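Local coordinates for protein fatty acid amide hydrolase (Candida albicans, PDB 6KVR) that probably hydrolyses the amides of monocarboxylic acids to the free acid and ammonia, as a member of the amidase signature family, at residues P149-Q160 with L193-Q203; G351-I359 with E524-D532. All blocks are in the same frame, centred on the assembly; numbering follows the deposited sequence.

Interaction 1 of 2, residues P149-Q160 with L193-Q203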
loop_
_atom_site.group_PDB
_atom_site.type_symbol
_atom_site.label_atom_id
_atom_site.label_comp_id
_atom_site.label_asym_id
_atom_site.label_seq_id
_atom_site.Cartn_x
_atom_site.Cartn_y
_atom_site.Cartn_z
ATOM N N PRO A 149 -12.780 -24.839 -5.016
ATOM C CA PRO A 149 -14.071 -24.417 -4.433
ATOM C C PRO A 149 -15.014 -23.707 -5.391
ATOM O O PRO A 149 -16.156 -23.436 -4.996
ATOM C CB PRO A 149 -13.652 -23.475 -3.300
ATOM C CG PRO A 149 -12.319 -22.982 -3.702
ATOM C CD PRO A 149 -11.644 -24.103 -4.439
ATOM N N LEU A 150 -14.590 -23.372 -6.612
ATOM C CA LEU A 150 -15.475 -22.759 -7.599
ATOM C C LEU A 150 -15.749 -23.700 -8.764
ATOM O O LEU A 150 -16.159 -23.253 -9.841
ATOM C CB LEU A 150 -14.887 -21.439 -8.109
ATOM C CG LEU A 150 -14.694 -20.312 -7.084
ATOM C CD1 LEU A 150 -14.122 -19.079 -7.757
ATOM C CD2 LEU A 150 -15.997 -19.967 -6.365
ATOM N N HIS A 151 -15.503 -24.994 -8.566
ATOM C CA HIS A 151 -15.642 -26.002 -9.608
ATOM C C HIS A 151 -17.032 -25.942 -10.225
ATOM O O HIS A 151 -18.040 -26.151 -9.539
ATOM C CB HIS A 151 -15.368 -27.385 -8.999
ATOM C CG HIS A 151 -15.501 -28.524 -9.965
ATOM N ND1 HIS A 151 -14.418 -29.253 -10.407
ATOM C CD2 HIS A 151 -16.592 -29.083 -10.544
ATOM C CE1 HIS A 151 -14.831 -30.198 -11.235
ATOM N NE2 HIS A 151 -16.147 -30.116 -11.334
ATOM N N GLY A 152 -17.080 -25.615 -11.513
ATOM C CA GLY A 152 -18.324 -25.595 -12.251
ATOM C C GLY A 152 -19.168 -24.353 -12.093
ATOM O O GLY A 152 -20.306 -24.347 -12.569
ATOM N N ILE A 153 -18.665 -23.299 -11.456
ATOM C CA ILE A 153 -19.452 -22.113 -11.151
ATOM C C ILE A 153 -19.289 -21.121 -12.333
ATOM O O ILE A 153 -18.162 -20.654 -12.547
ATOM C CB ILE A 153 -19.032 -21.481 -9.822
ATOM C CG1 ILE A 153 -19.401 -22.418 -8.674
ATOM C CG2 ILE A 153 -19.744 -20.167 -9.587
ATOM C CD1 ILE A 153 -20.868 -22.889 -8.717
ATOM N N PRO A 154 -20.343 -20.825 -13.072
ATOM C CA PRO A 154 -20.222 -19.875 -14.206
ATOM C C PRO A 154 -20.118 -18.433 -13.734
ATOM O O PRO A 154 -21.014 -17.907 -13.062
ATOM C CB PRO A 154 -21.511 -20.112 -15.009
ATOM C CG PRO A 154 -22.098 -21.380 -14.480
ATOM C CD PRO A 154 -21.667 -21.458 -13.036
ATOM N N ILE A 155 -19.031 -17.772 -14.128
ATOM C CA ILE A 155 -18.665 -16.454 -13.626
ATOM C C ILE A 155 -18.492 -15.530 -14.822
ATOM O O ILE A 155 -17.849 -15.904 -15.808
ATOM C CB ILE A 155 -17.393 -16.532 -12.759
ATOM C CG1 ILE A 155 -17.720 -17.235 -11.435
ATOM C CG2 ILE A 155 -16.773 -15.150 -12.517
ATOM C CD1 ILE A 155 -16.621 -17.183 -10.402
ATOM N N SER A 156 -19.113 -14.352 -14.759
ATOM C CA SER A 156 -18.973 -13.351 -15.805
ATOM C C SER A 156 -17.827 -12.394 -15.478
ATOM O O SER A 156 -17.532 -12.122 -14.312
ATOM C CB SER A 156 -20.274 -12.570 -15.985
ATOM O OG SER A 156 -20.693 -12.017 -14.752
ATOM N N LEU A 157 -17.198 -11.866 -16.523
ATOM C CA LEU A 157 -15.933 -11.146 -16.418
ATOM C C LEU A 157 -16.043 -9.802 -17.127
ATOM O O LEU A 157 -16.504 -9.731 -18.273
ATOM C CB LEU A 157 -14.799 -11.963 -17.030
ATOM C CG LEU A 157 -14.489 -13.317 -16.391
ATOM C CD1 LEU A 157 -13.604 -14.100 -17.306
ATOM C CD2 LEU A 157 -13.850 -13.152 -15.010
ATOM N N LYS A 158 -15.643 -8.735 -16.437
ATOM C CA LYS A 158 -15.560 -7.430 -17.084
ATOM C C LYS A 158 -14.545 -7.506 -18.220
ATOM O O LYS A 158 -13.488 -8.126 -18.076
ATOM C CB LYS A 158 -15.170 -6.366 -16.056
ATOM C CG LYS A 158 -15.344 -4.921 -16.490
ATOM C CD LYS A 158 -14.911 -3.979 -15.364
ATOM C CE LYS A 158 -14.911 -2.518 -15.826
ATOM N NZ LYS A 158 -14.945 -1.545 -14.680
ATOM N N GLU A 159 -14.887 -6.895 -19.361
ATOM C CA GLU A 159 -14.084 -7.059 -20.574
ATOM C C GLU A 159 -12.636 -6.596 -20.390
ATOM O O GLU A 159 -11.710 -7.228 -20.912
ATOM C CB GLU A 159 -14.729 -6.305 -21.747
ATOM C CG GLU A 159 -14.094 -6.604 -23.125
ATOM C CD GLU A 159 -12.784 -5.824 -23.402
ATOM O OE1 GLU A 159 -12.472 -4.854 -22.664
ATOM O OE2 GLU A 159 -12.056 -6.193 -24.357
ATOM N N GLN A 160 -12.415 -5.482 -19.688
ATOM C CA GLN A 160 -11.078 -4.885 -19.650
ATOM C C GLN A 160 -10.010 -5.807 -19.049
ATOM O O GLN A 160 -8.816 -5.537 -19.224
ATOM C CB GLN A 160 -11.123 -3.548 -18.892
ATOM C CG GLN A 160 -11.523 -3.671 -17.414
ATOM C CD GLN A 160 -10.327 -3.614 -16.503
ATOM O OE1 GLN A 160 -9.291 -3.032 -16.858
ATOM N NE2 GLN A 160 -10.456 -4.194 -15.310
ATOM N N LEU A 193 -9.266 -22.189 -9.581
ATOM C CA LEU A 193 -10.240 -22.566 -8.565
ATOM C C LEU A 193 -11.436 -23.336 -9.138
ATOM O O LEU A 193 -12.254 -23.857 -8.362
ATOM C CB LEU A 193 -10.725 -21.315 -7.829
ATOM C CG LEU A 193 -9.672 -20.573 -6.988
ATOM C CD1 LEU A 193 -10.196 -19.213 -6.534
ATOM C CD2 LEU A 193 -9.267 -21.400 -5.778
ATOM N N GLY A 194 -11.569 -23.409 -10.462
ATOM C CA GLY A 194 -12.587 -24.222 -11.089
ATOM C C GLY A 194 -13.681 -23.480 -11.823
ATOM O O GLY A 194 -14.589 -24.137 -12.351
ATOM N N ALA A 195 -13.631 -22.150 -11.908
ATOM C CA ALA A 195 -14.750 -21.415 -12.486
ATOM C C ALA A 195 -14.865 -21.677 -13.986
ATOM O O ALA A 195 -13.920 -22.114 -14.640
ATOM C CB ALA A 195 -14.603 -19.919 -12.224
ATOM N N VAL A 196 -16.049 -21.402 -14.533
ATOM C CA VAL A 196 -16.338 -21.609 -15.948
ATOM C C VAL A 196 -16.654 -20.255 -16.569
ATOM O O VAL A 196 -17.462 -19.494 -16.022
ATOM C CB VAL A 196 -17.515 -22.587 -16.157
ATOM C CG1 VAL A 196 -17.833 -22.727 -17.637
ATOM C CG2 VAL A 196 -17.216 -23.962 -15.530
ATOM N N PHE A 197 -16.031 -19.961 -17.716
ATOM C CA PHE A 197 -16.145 -18.664 -18.383
ATOM C C PHE A 197 -16.857 -18.790 -19.721
ATOM O O PHE A 197 -16.714 -19.793 -20.422
ATOM C CB PHE A 197 -14.772 -18.039 -18.633
ATOM C CG PHE A 197 -13.942 -17.872 -17.394
ATOM C CD1 PHE A 197 -14.496 -17.365 -16.227
ATOM C CD2 PHE A 197 -12.593 -18.198 -17.404
ATOM C CE1 PHE A 197 -13.707 -17.184 -15.079
ATOM C CE2 PHE A 197 -11.801 -18.017 -16.267
ATOM C CZ PHE A 197 -12.356 -17.519 -15.115
ATOM N N TYR A 198 -17.572 -17.724 -20.104
ATOM C CA TYR A 198 -18.400 -17.770 -21.304
ATOM C C TYR A 198 -18.836 -16.396 -21.805
ATOM O O TYR A 198 -19.218 -16.276 -22.970
ATOM C CB TYR A 198 -19.648 -18.639 -21.054
ATOM C CG TYR A 198 -20.505 -18.183 -19.890
ATOM C CD1 TYR A 198 -20.040 -18.266 -18.581
ATOM C CD2 TYR A 198 -21.765 -17.647 -20.100
ATOM C CE1 TYR A 198 -20.817 -17.839 -17.519
ATOM C CE2 TYR A 198 -22.546 -17.218 -19.043
ATOM C CZ TYR A 198 -22.074 -17.328 -17.758
ATOM O OH TYR A 198 -22.850 -16.914 -16.704
ATOM N N VAL A 199 -18.808 -15.362 -20.956
ATOM C CA VAL A 199 -19.265 -14.024 -21.340
ATOM C C VAL A 199 -18.354 -12.955 -20.730
ATOM O O VAL A 199 -17.925 -13.066 -19.574
ATOM C CB VAL A 199 -20.733 -13.780 -20.923
ATOM C CG1 VAL A 199 -20.907 -13.939 -19.424
ATOM C CG2 VAL A 199 -21.197 -12.404 -21.348
ATOM N N ARG A 200 -18.056 -11.921 -21.517
ATOM C CA ARG A 200 -17.311 -10.756 -21.059
ATOM C C ARG A 200 -18.188 -9.541 -21.297
ATOM O O ARG A 200 -18.726 -9.367 -22.399
ATOM C CB ARG A 200 -15.959 -10.614 -21.786
ATOM C CG ARG A 200 -15.010 -11.790 -21.509
ATOM C CD ARG A 200 -13.832 -11.824 -22.469
ATOM N NE ARG A 200 -12.873 -10.780 -22.143
ATOM C CZ ARG A 200 -11.941 -10.340 -22.977
ATOM N NH1 ARG A 200 -11.811 -10.846 -24.189
ATOM N NH2 ARG A 200 -11.097 -9.392 -22.569
ATOM N N THR A 201 -18.334 -8.713 -20.267
ATOM C CA THR A 201 -19.412 -7.738 -20.175
ATOM C C THR A 201 -18.943 -6.331 -20.510
ATOM O O THR A 201 -17.751 -6.010 -20.457
ATOM C CB THR A 201 -20.018 -7.754 -18.775
ATOM O OG1 THR A 201 -18.966 -7.699 -17.801
ATOM C CG2 THR A 201 -20.829 -9.031 -18.570
ATOM N N SER A 202 -19.921 -5.477 -20.793
ATOM C CA SER A 202 -19.691 -4.151 -21.344
ATOM C C SER A 202 -19.224 -3.165 -20.284
ATOM O O SER A 202 -19.366 -3.378 -19.074
ATOM C CB SER A 202 -20.951 -3.612 -22.023
ATOM O OG SER A 202 -21.998 -3.497 -21.066
ATOM N N GLN A 203 -18.671 -2.063 -20.782
ATOM C CA GLN A 203 -18.064 -1.000 -19.998
ATOM C C GLN A 203 -18.059 0.252 -20.864
ATOM O O GLN A 203 -18.054 0.151 -22.091
ATOM C CB GLN A 203 -16.636 -1.377 -19.585
ATOM C CG GLN A 203 -15.739 -1.531 -20.795
ATOM C CD GLN A 203 -14.734 -2.645 -20.666
ATOM O OE1 GLN A 203 -14.571 -3.244 -19.597
ATOM N NE2 GLN A 203 -14.060 -2.947 -21.768
HETATM O O HOH W 1 -17.241 -15.414 -18.391
HETATM O O HOH W 2 -12.197 -10.103 -19.429
#
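Glu159 OE1 is gripped by Gln203 NE2 (2.6 Å) and the backbone N of Gly170, while His169 N holds OE2. The Gln203 amide meets OE1 on the anti side but tilted 32° out of the carboxylate plane, and its own oxygen accepts a weak bond from Gln160 N. A bend at chi2 (-80°) turns the Glu159 carboxylate toward this amide. Arg200 NH2 donates in the carbonyl plane to Glu159 O (2.8 Å); Glu159 OE2 is a long 3.8 Å from Arg200 NH2 and well out of the guanidinium plane, so only the charges attract. Glu123 pairs with NH1. Leu157 CD1 lies over a face of the Phe197 ring, 3.8 Å from its centroid.

Between the backbones, Thr201 N reaches Leu157 O (2.9 Å); farther back Val196 N donates to Ile153 O and Ile155 N to Val196 O. The register slips by one residue between these ladders, where a water joins Ile155 O, Tyr198 N and Val199 O. Lys158 NZ, of a predicted charge-relay residue, is hydrogen-bonded to Ser233 OG. Strand 155-158 runs parallel between strands 199-201 and 248-253, with helix 185-192 packed on Leu157 and Phe197 and helix 126-143 on Val196 and Tyr198.

Interaction 2 of 2, residues G351-I359 with E524-D532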
loop_
_atom_site.group_PDB
_atom_site.type_symbol
_atom_site.label_atom_id
_atom_site.label_comp_id
_atom_site.label_asym_id
_atom_site.label_seq_id
_atom_site.Cartn_x
_atom_site.Cartn_y
_atom_site.Cartn_z
ATOM N N GLY A 351 -23.725 16.328 2.261
ATOM C CA GLY A 351 -23.391 17.733 2.301
ATOM C C GLY A 351 -23.130 18.354 0.945
ATOM O O GLY A 351 -22.892 19.565 0.873
ATOM N N LEU A 352 -23.162 17.567 -0.129
ATOM C CA LEU A 352 -22.940 18.055 -1.484
ATOM C C LEU A 352 -24.189 17.998 -2.348
ATOM O O LEU A 352 -24.581 19.013 -2.929
ATOM C CB LEU A 352 -21.812 17.256 -2.159
ATOM C CG LEU A 352 -20.538 17.204 -1.320
ATOM C CD1 LEU A 352 -19.454 16.438 -2.032
ATOM C CD2 LEU A 352 -20.072 18.620 -0.982
ATOM N N VAL A 353 -24.820 16.829 -2.462
ATOM C CA VAL A 353 -25.958 16.637 -3.349
ATOM C C VAL A 353 -27.057 15.907 -2.581
ATOM O O VAL A 353 -26.880 14.749 -2.175
ATOM C CB VAL A 353 -25.577 15.870 -4.630
ATOM C CG1 VAL A 353 -26.795 15.703 -5.541
ATOM C CG2 VAL A 353 -24.441 16.590 -5.389
ATOM N N ARG A 354 -28.195 16.576 -2.419
ATOM C CA ARG A 354 -29.371 15.990 -1.794
ATOM C C ARG A 354 -29.840 14.764 -2.572
ATOM O O ARG A 354 -29.782 14.731 -3.805
ATOM C CB ARG A 354 -30.473 17.057 -1.728
ATOM C CG ARG A 354 -31.848 16.575 -1.281
ATOM C CD ARG A 354 -32.887 17.689 -1.389
ATOM N NE ARG A 354 -33.059 18.166 -2.757
ATOM C CZ ARG A 354 -34.067 18.934 -3.159
ATOM N NH1 ARG A 354 -35.025 19.307 -2.323
ATOM N NH2 ARG A 354 -34.116 19.336 -4.429
ATOM N N VAL A 355 -30.297 13.736 -1.844
ATOM C CA VAL A 355 -30.761 12.510 -2.479
ATOM C C VAL A 355 -32.236 12.671 -2.823
ATOM O O VAL A 355 -32.940 13.513 -2.259
ATOM C CB VAL A 355 -30.521 11.248 -1.607
ATOM C CG1 VAL A 355 -29.045 11.091 -1.279
ATOM C CG2 VAL A 355 -31.352 11.281 -0.318
ATOM N N SER A 356 -32.693 11.861 -3.782
ATOM C CA SER A 356 -34.055 11.908 -4.287
ATOM C C SER A 356 -34.988 11.094 -3.391
ATOM O O SER A 356 -34.531 10.308 -2.559
ATOM C CB SER A 356 -34.077 11.397 -5.725
ATOM O OG SER A 356 -34.066 9.981 -5.746
ATOM N N PRO A 357 -36.305 11.254 -3.552
ATOM C CA PRO A 357 -37.266 10.663 -2.600
ATOM C C PRO A 357 -37.111 9.162 -2.405
ATOM O O PRO A 357 -37.182 8.702 -1.255
ATOM C CB PRO A 357 -38.626 11.015 -3.218
ATOM C CG PRO A 357 -38.365 12.375 -3.813
ATOM C CD PRO A 357 -36.959 12.284 -4.391
ATOM N N PRO A 358 -36.928 8.348 -3.459
ATOM C CA PRO A 358 -36.793 6.900 -3.192
ATOM C C PRO A 358 -35.600 6.558 -2.313
ATOM O O PRO A 358 -35.721 5.683 -1.447
ATOM C CB PRO A 358 -36.677 6.281 -4.590
ATOM C CG PRO A 358 -36.246 7.387 -5.467
ATOM C CD PRO A 358 -36.887 8.626 -4.907
ATOM N N ILE A 359 -34.464 7.240 -2.490
ATOM C CA ILE A 359 -33.293 6.967 -1.651
ATOM C C ILE A 359 -33.548 7.412 -0.216
ATOM O O ILE A 359 -33.206 6.703 0.742
ATOM C CB ILE A 359 -32.027 7.647 -2.217
ATOM C CG1 ILE A 359 -31.850 7.364 -3.719
ATOM C CG2 ILE A 359 -30.802 7.167 -1.467
ATOM C CD1 ILE A 359 -31.730 5.887 -4.061
ATOM N N GLU A 524 -25.523 20.038 -8.006
ATOM C CA GLU A 524 -26.677 19.554 -7.259
ATOM C C GLU A 524 -27.962 19.824 -8.017
ATOM O O GLU A 524 -28.864 18.979 -8.037
ATOM C CB GLU A 524 -26.747 20.185 -5.863
ATOM C CG GLU A 524 -27.773 19.471 -4.967
ATOM C CD GLU A 524 -27.847 20.044 -3.559
ATOM O OE1 GLU A 524 -27.537 21.240 -3.396
ATOM O OE2 GLU A 524 -28.209 19.304 -2.620
ATOM N N GLN A 525 -28.064 21.000 -8.648
ATOM C CA GLN A 525 -29.271 21.346 -9.392
ATOM C C GLN A 525 -29.420 20.462 -10.623
ATOM O O GLN A 525 -30.510 19.947 -10.908
ATOM C CB GLN A 525 -29.238 22.819 -9.801
ATOM C CG GLN A 525 -30.548 23.277 -10.411
ATOM C CD GLN A 525 -30.476 24.659 -11.012
ATOM O OE1 GLN A 525 -29.659 25.473 -10.617
ATOM N NE2 GLN A 525 -31.332 24.923 -11.984
ATOM N N LEU A 526 -28.331 20.299 -11.377
ATOM C CA LEU A 526 -28.331 19.385 -12.512
ATOM C C LEU A 526 -28.894 18.015 -12.120
ATOM O O LEU A 526 -29.838 17.509 -12.743
ATOM C CB LEU A 526 -26.908 19.267 -13.056
ATOM C CG LEU A 526 -26.622 18.295 -14.199
ATOM C CD1 LEU A 526 -27.590 18.486 -15.372
ATOM C CD2 LEU A 526 -25.176 18.468 -14.646
ATOM N N GLU A 527 -28.360 17.431 -11.049
ATOM C CA GLU A 527 -28.785 16.094 -10.641
ATOM C C GLU A 527 -30.234 16.085 -10.151
ATOM O O GLU A 527 -31.026 15.230 -10.563
ATOM C CB GLU A 527 -27.848 15.563 -9.552
ATOM C CG GLU A 527 -26.492 15.101 -10.068
ATOM C CD GLU A 527 -26.525 13.694 -10.697
ATOM O OE1 GLU A 527 -27.555 12.976 -10.582
ATOM O OE2 GLU A 527 -25.502 13.299 -11.301
ATOM N N ASN A 528 -30.596 17.007 -9.245
ATOM C CA ASN A 528 -31.924 16.954 -8.632
ATOM C C ASN A 528 -33.031 17.284 -9.631
ATOM O O ASN A 528 -34.136 16.735 -9.529
ATOM C CB ASN A 528 -32.024 17.916 -7.448
ATOM C CG ASN A 528 -31.407 17.366 -6.158
ATOM O OD1 ASN A 528 -31.430 18.041 -5.131
ATOM N ND2 ASN A 528 -30.833 16.162 -6.213
ATOM N N GLU A 529 -32.774 18.174 -10.594
ATOM C CA GLU A 529 -33.848 18.523 -11.522
ATOM C C GLU A 529 -34.113 17.421 -12.541
ATOM O O GLU A 529 -35.123 17.484 -13.242
ATOM C CB GLU A 529 -33.541 19.864 -12.202
ATOM C CG GLU A 529 -33.884 21.061 -11.290
ATOM C CD GLU A 529 -33.598 22.439 -11.897
ATOM O OE1 GLU A 529 -32.928 22.547 -12.961
ATOM O OE2 GLU A 529 -34.047 23.436 -11.280
ATOM N N ASN A 530 -33.270 16.388 -12.600
ATOM C CA ASN A 530 -33.557 15.225 -13.432
ATOM C C ASN A 530 -34.533 14.250 -12.785
ATOM O O ASN A 530 -35.051 13.370 -13.478
ATOM C CB ASN A 530 -32.267 14.472 -13.755
ATOM C CG ASN A 530 -31.494 15.118 -14.867
ATOM O OD1 ASN A 530 -32.042 15.916 -15.612
ATOM N ND2 ASN A 530 -30.215 14.811 -14.967
ATOM N N TYR A 531 -34.783 14.344 -11.480
ATOM C CA TYR A 531 -35.656 13.351 -10.874
ATOM C C TYR A 531 -37.104 13.610 -11.282
ATOM O O TYR A 531 -37.609 14.725 -11.149
ATOM C CB TYR A 531 -35.535 13.327 -9.347
ATOM C CG TYR A 531 -36.453 12.252 -8.791
ATOM C CD1 TYR A 531 -36.129 10.904 -8.931
ATOM C CD2 TYR A 531 -37.695 12.575 -8.232
ATOM C CE1 TYR A 531 -36.990 9.905 -8.492
ATOM C CE2 TYR A 531 -38.563 11.577 -7.788
ATOM C CZ TYR A 531 -38.202 10.251 -7.923
ATOM O OH TYR A 531 -39.027 9.259 -7.480
ATOM N N ASP A 532 -37.765 12.572 -11.761
ATOM C CA ASP A 532 -39.159 12.589 -12.195
ATOM C C ASP A 532 -39.776 11.267 -11.765
ATOM O O ASP A 532 -39.358 10.218 -12.265
ATOM C CB ASP A 532 -39.258 12.771 -13.712
ATOM C CG ASP A 532 -40.706 12.775 -14.234
ATOM O OD1 ASP A 532 -41.626 12.192 -13.604
ATOM O OD2 ASP A 532 -40.911 13.339 -15.335
#
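Hydrogen bonds to the backbone and side chain of Arg354 carry the polar half of this contact. Glu524 OE2 receives Arg354 N at 2.7 Å, on the anti side of the carboxylate and close to its plane. The glutamate reaches that far because its chain is fully extended, with CG anti to the backbone N (chi1 -168°). Tyr517 and Arg520 bind OE2 as well, so three partners grip this one oxygen. One turn later, Asn528 uses both ends of its amide on Arg354: ND2 gives an almost straight bond to Arg354 O (3.0 Å, 169°), and OD1 accepts from NE at 2.9 Å and NH2 at 3.1 Å. Both nitrogens approach OD1 from the same face of the amide, well above its plane, whereas the oxygen lies in the plane of the guanidinium, at its edge. A bend at chi3 (61°) sets NE and NH2 side-on to Asn528 OD1, and the two-ended pairing fixes which way the amide is turned.

Apolar contacts flank the polar ones. Val353 and the aliphatic part of Glu524 run alongside in opposite senses, CG1 of the valine 3.9 Å from CG of the glutamate. Toward the other end, the Tyr531 ring carries Ser356 CB and Pro357 CD over one face as CH-pi contacts, the proline carbon 4.1 Å from the centroid, while Pro358 CD lies 3.4 Å from Tyr531 OH. That hydroxyl also bonds Asp508 O.

Far from the predicted catalytic residues, this is structural packing within the amidase fold: side chains of helix 522-529 bind the loop leading into helix 357-372, and the tyrosine after helix 522-529 packs on that helix's Ser-Pro-Pro start.

Overall arrangement
Followed from the N terminus, interaction 1 comes first: 149-160 passes through strand 155-158, and a short excursion containing helix 185-192 returns the chain to 193-203, closing a local loop at one end of the large mixed sheet. Interaction 2 opens only after that, at 351-359, and closes some 165 residues later at 524-532, enclosing a much longer excursion of helices and strands. The two loops therefore lie in series, neither nested nor crossed. The centres of interaction 1 and interaction 2 are about 35 Å apart, on opposite sides of the chain's middle. Interaction 1 joins neighbouring strands beside the predicted catalytic residues, whereas interaction 2 ties the start of helix 357-372 and the loop before it to helix 522-529.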